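Local coordinates for putative cytosine/guanine deaminase (Unidentified, PDB 2PAJ), which catalyses the zinc-dependent hydrolytic deamination of 2-amino-4-hydroxypteridines such as isoxanthopterin, releasing ammonium and leaving the dihydroxy product, at residues V134-Y139 with A151-E156. Numbering follows the deposited sequence.
Sequences VADHNY and AILFEE
Leu153 reaches from helix 149-159 to the C-terminal part of strand 131-136, and one methyl, CD1, makes the closest approaches to both Asp136 and Asn138. These contacts are van der Waals in kind, with no hydrogen bond joining the two segments. CD1 lies 3.4 Å from OD2 of Asp136, whose side chain runs nearly perpendicular to that of the leucine. Leu153 CD1 also sits over one face of the Asn138 amide, 3.7 Å from CB and 3.6 Å from ND2. Leucine suits the place because its CG, anti to the carbonyl carbon (chi1 -75°), carries an extended arm (chi2 -177°) that sends CD1 well clear of the helix.

Polar bonding leads away from the helix. Asp136 OD1 accepts a hydrogen bond from the backbone N of Leu79, next to the zinc ligand His78, while Asn138 OD1 takes the backbone N of Val140, a local bond two residues on. Short side chains with a planar polar end fit here, giving oxygen to nearby backbone N-H groups while the methyl packs against OD2 and over the amide face. Between them His137, centre of an inverse gamma turn, points its side chain away from the helix; its ring meets those of the zinc ligands His76 and His248, and its O accepts a hydrogen bond from His78 ND1.

The strand and helix belong to a beta-alpha-beta unit of the amidohydrolase TIM barrel, and Phe164 of the next strand also touches Asp136 and Leu153. A buried carboxylate beside a methyl gains little solvation from that side, which probably makes its bond to Leu79, beside the metal site, count for more.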
loop_
_atom_site.group_PDB
_atom_site.type_symbol
_atom_site.label_atom_id
_atom_site.label_comp_id
_atom_site.label_asym_id
_atom_site.label_seq_id
_atom_site.Cartn_x
_atom_site.Cartn_y
_atom_site.Cartn_z
ATOM N N VAL A 134 2.410 0.929 3.906
ATOM C CA VAL A 134 1.161 1.421 3.361
ATOM C C VAL A 134 1.390 2.698 2.566
ATOM O O VAL A 134 2.216 3.525 2.928
ATOM C CB VAL A 134 0.156 1.718 4.491
ATOM C CG1 VAL A 134 -1.205 2.031 3.902
ATOM C CG2 VAL A 134 0.095 0.552 5.464
ATOM N N ALA A 135 0.665 2.840 1.468
ATOM C CA ALA A 135 0.765 4.017 0.628
ATOM C C ALA A 135 -0.651 4.555 0.503
ATOM O O ALA A 135 -1.553 3.840 0.062
ATOM C CB ALA A 135 1.325 3.659 -0.749
ATOM N N ASP A 136 -0.861 5.797 0.930
ATOM C CA ASP A 136 -2.181 6.390 0.829
ATOM C C ASP A 136 -2.215 7.518 -0.196
ATOM O O ASP A 136 -1.349 8.391 -0.199
ATOM C CB ASP A 136 -2.649 6.910 2.188
ATOM C CG ASP A 136 -4.022 7.566 2.112
ATOM O OD1 ASP A 136 -4.991 6.895 1.687
ATOM O OD2 ASP A 136 -4.137 8.759 2.465
ATOM N N HIS A 137 -3.212 7.464 -1.078
ATOM C CA HIS A 137 -3.407 8.479 -2.106
ATOM C C HIS A 137 -4.358 9.471 -1.455
ATOM O O HIS A 137 -5.566 9.457 -1.695
ATOM C CB HIS A 137 -4.042 7.871 -3.365
ATOM C CG HIS A 137 -4.032 8.788 -4.549
ATOM N ND1 HIS A 137 -4.619 8.459 -5.752
ATOM C CD2 HIS A 137 -3.497 10.020 -4.720
ATOM C CE1 HIS A 137 -4.446 9.445 -6.613
ATOM N NE2 HIS A 137 -3.769 10.404 -6.010
ATOM N N ASN A 138 -3.793 10.309 -0.594
ATOM C CA ASN A 138 -4.554 11.307 0.139
ATOM C C ASN A 138 -4.862 12.516 -0.730
ATOM O O ASN A 138 -3.978 13.066 -1.390
ATOM C CB ASN A 138 -3.784 11.725 1.399
ATOM C CG ASN A 138 -4.532 12.752 2.229
ATOM O OD1 ASN A 138 -5.763 12.819 2.192
ATOM N ND2 ASN A 138 -3.792 13.538 3.009
ATOM N N TYR A 139 -6.130 12.913 -0.759
ATOM C CA TYR A 139 -6.494 14.067 -1.555
ATOM C C TYR A 139 -7.424 15.027 -0.854
ATOM O O TYR A 139 -8.080 15.869 -1.486
ATOM C CB TYR A 139 -7.029 13.659 -2.931
ATOM C CG TYR A 139 -8.241 12.775 -2.942
ATOM C CD1 TYR A 139 -9.490 13.262 -2.563
ATOM C CD2 TYR A 139 -8.149 11.475 -3.423
ATOM C CE1 TYR A 139 -10.617 12.486 -2.671
ATOM C CE2 TYR A 139 -9.262 10.681 -3.539
ATOM C CZ TYR A 139 -10.496 11.190 -3.163
ATOM O OH TYR A 139 -11.610 10.404 -3.277
ATOM N N ALA A 151 0.315 15.629 8.237
ATOM C CA ALA A 151 0.856 15.469 9.581
ATOM C C ALA A 151 0.199 14.279 10.265
ATOM O O ALA A 151 0.868 13.371 10.746
ATOM C CB ALA A 151 0.603 16.724 10.389
ATOM N N ILE A 152 -1.123 14.311 10.306
ATOM C CA ILE A 152 -1.908 13.265 10.936
ATOM C C ILE A 152 -1.597 11.863 10.395
ATOM O O ILE A 152 -1.415 10.915 11.169
ATOM C CB ILE A 152 -3.415 13.566 10.765
ATOM C CG1 ILE A 152 -3.756 14.891 11.463
ATOM C CG2 ILE A 152 -4.235 12.418 11.306
ATOM C CD1 ILE A 152 -5.101 15.463 11.082
ATOM N N LEU A 153 -1.526 11.733 9.071
ATOM C CA LEU A 153 -1.245 10.448 8.455
ATOM C C LEU A 153 0.099 9.866 8.897
ATOM O O LEU A 153 0.173 8.678 9.233
ATOM C CB LEU A 153 -1.303 10.564 6.931
ATOM C CG LEU A 153 -2.692 10.663 6.289
ATOM C CD1 LEU A 153 -2.586 10.688 4.769
ATOM C CD2 LEU A 153 -3.526 9.488 6.718
ATOM N N PHE A 154 1.155 10.681 8.903
ATOM C CA PHE A 154 2.477 10.209 9.328
ATOM C C PHE A 154 2.482 9.889 10.828
ATOM O O PHE A 154 3.158 8.972 11.284
ATOM C CB PHE A 154 3.552 11.262 9.025
ATOM C CG PHE A 154 4.049 11.241 7.605
ATOM C CD1 PHE A 154 4.803 10.175 7.130
ATOM C CD2 PHE A 154 3.765 12.292 6.746
ATOM C CE1 PHE A 154 5.271 10.157 5.806
ATOM C CE2 PHE A 154 4.216 12.298 5.433
ATOM C CZ PHE A 154 4.974 11.230 4.950
ATOM N N GLU A 155 1.717 10.649 11.593
ATOM C CA GLU A 155 1.652 10.437 13.026
ATOM C C GLU A 155 1.054 9.077 13.317
ATOM O O GLU A 155 1.628 8.274 14.057
ATOM C CB GLU A 155 0.808 11.532 13.690
ATOM C CG GLU A 155 1.468 12.905 13.644
ATOM C CD GLU A 155 0.586 14.006 14.196
ATOM O OE1 GLU A 155 0.310 13.994 15.418
ATOM O OE2 GLU A 155 0.160 14.882 13.409
ATOM N N GLU A 156 -0.100 8.816 12.718
ATOM C CA GLU A 156 -0.791 7.555 12.917
ATOM C C GLU A 156 0.031 6.355 12.463
ATOM O O GLU A 156 0.147 5.364 13.184
ATOM C CB GLU A 156 -2.142 7.593 12.193
ATOM C CG GLU A 156 -3.112 8.577 12.813
ATOM C CD GLU A 156 -3.274 8.354 14.314
ATOM O OE1 GLU A 156 -3.686 7.241 14.716
ATOM O OE2 GLU A 156 -2.977 9.283 15.095
#